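Local structure of sulfoquinovosidase (Escherichia coli, 5AEG) at residues A[300-308]-A[333-344]. The protein hydrolyses sulfoquinovosyl diacylglycerides and simple sulfoquinovosides such as sulfoquinovosyl glycerol, releasing sulfoquinovose for sulfoglycolysis. Sequence-based numbering, arbitrary orientation.
Sequences KRVMWNWKW and YINPYVASDKDL
Two donors grip N305 OD1: the backbone N of L344, 3.1 Å away, in the carbonyl plane and on a lone pair, and a water that also donates to A339 O. The amide thereby ties a substrate-binding loop of this family 31 TIM barrel to the start of helix 343-351, which follows strand 337-339 and a type I turn. The two indoles of the loop divide the work: W304 belongs to the substrate site, whereas W306 packs between the loop and strand 329-334. W306 NE1 donates to Y337 O at 2.9 Å, close to the ring plane and nearly along the C=O axis, although the hydrogen bond is bent, with an N-H...O angle of 145°. I334 keeps CG1 anti to its backbone N (chi1 -174°), which carries that carbon over the five-membered ring, 3.7 Å from its centroid, in a CH-pi contact. W306 CZ3 reaches the edge of the Y333 ring at CD1, 3.6 Å away. An alanine in place of W306 would probably leave Y337 O without this donor and open a gap between Y333, I334 and L344. W304 rests on N335: ND2 sits 3.4 Å above the ring plane, over its centre, with the amide turned 83° to the indole. That same ND2 donates to Y333 OH, which is also hydrogen-bonded to the nucleophile D405. N335 OD1 closes an Asx turn by accepting from Y337 N. A second water links the two segments, accepting from W304 NE1 at 2.8 Å and donating to Y333 OH at 3.0 Å.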
loop_
_atom_site.group_PDB
_atom_site.type_symbol
_atom_site.label_atom_id
_atom_site.label_comp_id
_atom_site.label_asym_id
_atom_site.label_seq_id
_atom_site.Cartn_x
_atom_site.Cartn_y
_atom_site.Cartn_z
ATOM N N LYS A 300 -21.798 -9.996 12.596
ATOM C CA LYS A 300 -20.941 -9.530 13.655
ATOM C C LYS A 300 -19.817 -8.643 13.124
ATOM O O LYS A 300 -19.155 -8.959 12.137
ATOM C CB LYS A 300 -20.377 -10.751 14.384
ATOM C CG LYS A 300 -21.528 -11.672 14.835
ATOM C CD LYS A 300 -21.248 -12.641 15.961
ATOM C CE LYS A 300 -20.120 -13.599 15.658
ATOM N NZ LYS A 300 -20.444 -14.607 14.624
ATOM N N ARG A 301 -19.586 -7.565 13.839
ATOM C CA ARG A 301 -18.602 -6.577 13.520
ATOM C C ARG A 301 -17.772 -6.442 14.795
ATOM O O ARG A 301 -18.200 -6.855 15.860
ATOM C CB ARG A 301 -19.345 -5.271 13.160
ATOM C CG ARG A 301 -19.077 -4.614 11.820
ATOM C CD ARG A 301 -19.580 -5.404 10.627
ATOM N NE ARG A 301 -18.682 -6.523 10.305
ATOM C CZ ARG A 301 -18.988 -7.616 9.579
ATOM N NH1 ARG A 301 -20.212 -7.773 9.006
ATOM N NH2 ARG A 301 -18.038 -8.563 9.422
ATOM N N VAL A 302 -16.572 -5.899 14.685
ATOM C CA VAL A 302 -15.696 -5.603 15.787
ATOM C C VAL A 302 -16.313 -4.357 16.481
ATOM O O VAL A 302 -16.824 -3.466 15.800
ATOM C CB VAL A 302 -14.291 -5.276 15.281
ATOM C CG1 VAL A 302 -13.396 -4.790 16.380
ATOM C CG2 VAL A 302 -13.676 -6.501 14.623
ATOM N N MET A 303 -16.199 -4.321 17.802
ATOM C CA MET A 303 -16.613 -3.199 18.619
ATOM C C MET A 303 -15.500 -2.161 18.593
ATOM O O MET A 303 -14.337 -2.408 19.035
ATOM C CB MET A 303 -16.910 -3.724 20.064
ATOM C CG MET A 303 -17.232 -2.692 21.134
ATOM S SD MET A 303 -18.904 -2.055 20.920
ATOM C CE MET A 303 -19.927 -3.498 21.163
ATOM N N TRP A 304 -15.797 -0.958 18.099
ATOM C CA TRP A 304 -14.746 0.037 17.938
ATOM C C TRP A 304 -14.399 0.861 19.200
ATOM O O TRP A 304 -14.534 2.103 19.250
ATOM C CB TRP A 304 -15.058 0.947 16.741
ATOM C CG TRP A 304 -15.006 0.282 15.395
ATOM C CD1 TRP A 304 -14.864 -1.019 15.127
ATOM C CD2 TRP A 304 -15.107 0.932 14.139
ATOM N NE1 TRP A 304 -14.926 -1.254 13.765
ATOM C CE2 TRP A 304 -15.068 -0.052 13.150
ATOM C CE3 TRP A 304 -15.276 2.246 13.759
ATOM C CZ2 TRP A 304 -15.137 0.252 11.802
ATOM C CZ3 TRP A 304 -15.363 2.528 12.376
ATOM C CH2 TRP A 304 -15.250 1.547 11.460
ATOM N N ASN A 305 -14.002 0.168 20.246
ATOM C CA ASN A 305 -13.479 0.794 21.441
ATOM C C ASN A 305 -12.245 -0.009 21.870
ATOM O O ASN A 305 -12.379 -1.145 22.266
ATOM C CB ASN A 305 -14.559 0.807 22.541
ATOM C CG ASN A 305 -14.190 1.761 23.680
ATOM O OD1 ASN A 305 -14.225 2.966 23.516
ATOM N ND2 ASN A 305 -13.696 1.223 24.756
ATOM N N TRP A 306 -11.089 0.653 21.853
ATOM C CA TRP A 306 -9.757 0.030 21.798
ATOM C C TRP A 306 -9.211 -0.262 23.210
ATOM O O TRP A 306 -8.201 0.260 23.695
ATOM C CB TRP A 306 -8.798 0.829 20.884
ATOM C CG TRP A 306 -9.496 1.353 19.702
ATOM C CD1 TRP A 306 -9.604 2.661 19.327
ATOM C CD2 TRP A 306 -10.138 0.610 18.699
ATOM N NE1 TRP A 306 -10.329 2.782 18.195
ATOM C CE2 TRP A 306 -10.723 1.545 17.810
ATOM C CE3 TRP A 306 -10.399 -0.757 18.522
ATOM C CZ2 TRP A 306 -11.410 1.167 16.713
ATOM C CZ3 TRP A 306 -11.101 -1.133 17.414
ATOM C CH2 TRP A 306 -11.601 -0.191 16.535
ATOM N N LYS A 307 -9.906 -1.235 23.802
ATOM C CA LYS A 307 -9.552 -1.749 25.091
ATOM C C LYS A 307 -9.993 -3.203 25.151
ATOM O O LYS A 307 -11.053 -3.566 24.598
ATOM C CB LYS A 307 -10.300 -0.894 26.097
ATOM C CG LYS A 307 -9.963 -1.055 27.559
ATOM C CD LYS A 307 -10.316 0.271 28.297
ATOM C CE LYS A 307 -11.668 0.979 27.928
ATOM N NZ LYS A 307 -11.597 2.466 27.642
ATOM N N TRP A 308 -9.225 -4.026 25.836
ATOM C CA TRP A 308 -9.499 -5.486 25.949
ATOM C C TRP A 308 -10.870 -5.706 26.555
ATOM O O TRP A 308 -11.193 -5.093 27.543
ATOM C CB TRP A 308 -8.401 -6.170 26.807
ATOM C CG TRP A 308 -8.760 -7.462 27.343
ATOM C CD1 TRP A 308 -9.433 -8.443 26.743
ATOM C CD2 TRP A 308 -8.515 -7.903 28.668
ATOM N NE1 TRP A 308 -9.600 -9.496 27.578
ATOM C CE2 TRP A 308 -9.045 -9.203 28.774
ATOM C CE3 TRP A 308 -7.870 -7.330 29.772
ATOM C CZ2 TRP A 308 -8.982 -9.985 29.977
ATOM C CZ3 TRP A 308 -7.765 -8.125 30.993
ATOM C CH2 TRP A 308 -8.337 -9.439 31.059
ATOM N N TYR A 333 -6.261 -5.177 16.977
ATOM C CA TYR A 333 -6.809 -4.343 15.932
ATOM C C TYR A 333 -7.102 -2.964 16.528
ATOM O O TYR A 333 -7.653 -2.871 17.667
ATOM C CB TYR A 333 -8.116 -4.955 15.391
ATOM C CG TYR A 333 -8.854 -4.138 14.388
ATOM C CD1 TYR A 333 -9.663 -3.035 14.780
ATOM C CD2 TYR A 333 -8.832 -4.440 13.048
ATOM C CE1 TYR A 333 -10.308 -2.262 13.830
ATOM C CE2 TYR A 333 -9.500 -3.668 12.096
ATOM C CZ TYR A 333 -10.230 -2.567 12.500
ATOM O OH TYR A 333 -10.895 -1.824 11.614
ATOM N N ILE A 334 -6.847 -1.934 15.717
ATOM C CA ILE A 334 -7.190 -0.560 16.040
ATOM C C ILE A 334 -7.402 0.226 14.737
ATOM O O ILE A 334 -6.821 -0.118 13.674
ATOM C CB ILE A 334 -6.141 0.097 16.981
ATOM C CG1 ILE A 334 -6.652 1.497 17.395
ATOM C CG2 ILE A 334 -4.755 0.258 16.384
ATOM C CD1 ILE A 334 -5.895 2.031 18.583
ATOM N N ASN A 335 -8.271 1.247 14.793
ATOM C CA ASN A 335 -8.472 2.174 13.720
ATOM C C ASN A 335 -8.627 3.606 14.299
ATOM O O ASN A 335 -8.672 3.721 15.539
ATOM C CB ASN A 335 -9.538 1.709 12.781
ATOM C CG ASN A 335 -10.938 1.898 13.258
ATOM O OD1 ASN A 335 -11.298 2.886 13.843
ATOM N ND2 ASN A 335 -11.777 0.988 12.883
ATOM N N PRO A 336 -8.677 4.626 13.442
ATOM C CA PRO A 336 -8.577 5.980 14.003
ATOM C C PRO A 336 -9.958 6.600 14.227
ATOM O O PRO A 336 -10.071 7.833 14.254
ATOM C CB PRO A 336 -7.740 6.680 12.957
ATOM C CG PRO A 336 -8.305 6.109 11.659
ATOM C CD PRO A 336 -8.660 4.674 11.956
ATOM N N TYR A 337 -10.990 5.752 14.418
ATOM C CA TYR A 337 -12.333 6.156 14.823
ATOM C C TYR A 337 -12.632 5.535 16.210
ATOM O O TYR A 337 -11.910 4.637 16.680
ATOM C CB TYR A 337 -13.396 5.663 13.878
ATOM C CG TYR A 337 -13.183 5.969 12.393
ATOM C CD1 TYR A 337 -13.563 7.204 11.834
ATOM C CD2 TYR A 337 -12.708 4.979 11.523
ATOM C CE1 TYR A 337 -13.430 7.436 10.449
ATOM C CE2 TYR A 337 -12.510 5.221 10.192
ATOM C CZ TYR A 337 -12.915 6.435 9.608
ATOM O OH TYR A 337 -12.742 6.648 8.211
ATOM N N VAL A 338 -13.675 6.047 16.840
ATOM C CA VAL A 338 -14.074 5.581 18.176
ATOM C C VAL A 338 -15.590 5.533 18.231
ATOM O O VAL A 338 -16.263 6.524 17.964
ATOM C CB VAL A 338 -13.486 6.428 19.303
ATOM C CG1 VAL A 338 -12.037 6.102 19.586
ATOM C CG2 VAL A 338 -13.639 7.927 19.064
ATOM N N ALA A 339 -16.118 4.392 18.646
ATOM C CA ALA A 339 -17.548 4.176 18.695
ATOM C C ALA A 339 -18.223 5.237 19.648
ATOM O O ALA A 339 -17.874 5.340 20.818
ATOM C CB ALA A 339 -17.830 2.797 19.238
ATOM N N SER A 340 -19.241 5.887 19.156
ATOM C CA SER A 340 -19.826 7.069 19.850
ATOM C C SER A 340 -20.493 6.726 21.181
ATOM O O SER A 340 -20.579 7.590 22.059
ATOM C CB SER A 340 -20.804 7.785 18.947
ATOM O OG SER A 340 -21.850 6.914 18.684
ATOM N N ASP A 341 -20.935 5.479 21.345
ATOM C CA ASP A 341 -21.571 5.047 22.590
ATOM C C ASP A 341 -20.611 4.458 23.619
ATOM O O ASP A 341 -21.079 3.889 24.565
ATOM C CB ASP A 341 -22.677 4.055 22.273
ATOM C CG ASP A 341 -22.155 2.755 21.599
ATOM O OD1 ASP A 341 -21.070 2.697 20.940
ATOM O OD2 ASP A 341 -22.890 1.774 21.643
ATOM N N LYS A 342 -19.288 4.547 23.443
ATOM C CA LYS A 342 -18.303 3.911 24.347
ATOM C C LYS A 342 -17.378 4.923 24.896
ATOM O O LYS A 342 -17.408 6.089 24.479
ATOM C CB LYS A 342 -17.552 2.758 23.603
ATOM C CG LYS A 342 -18.526 1.673 23.160
ATOM C CD LYS A 342 -18.857 0.807 24.391
ATOM C CE LYS A 342 -19.980 -0.165 24.122
ATOM N NZ LYS A 342 -20.342 -0.772 25.399
ATOM N N ASP A 343 -16.521 4.462 25.792
ATOM C CA ASP A 343 -15.694 5.254 26.698
ATOM C C ASP A 343 -14.760 6.179 26.002
ATOM O O ASP A 343 -14.627 7.351 26.389
ATOM C CB ASP A 343 -14.728 4.320 27.458
ATOM C CG ASP A 343 -15.378 3.551 28.536
ATOM O OD1 ASP A 343 -16.573 3.845 28.840
ATOM O OD2 ASP A 343 -14.669 2.650 29.072
ATOM N N LEU A 344 -13.990 5.634 25.033
ATOM C CA LEU A 344 -12.963 6.488 24.407
ATOM C C LEU A 344 -13.549 7.680 23.718
ATOM O O LEU A 344 -12.925 8.732 23.774
ATOM C CB LEU A 344 -12.052 5.756 23.382
ATOM C CG LEU A 344 -11.234 4.632 23.978
ATOM C CD1 LEU A 344 -10.407 3.938 22.886
ATOM C CD2 LEU A 344 -10.264 5.148 25.044
HETATM O O HOH W 1 -13.706 -2.911 11.829
HETATM O O HOH W 2 -15.296 4.863 21.941
#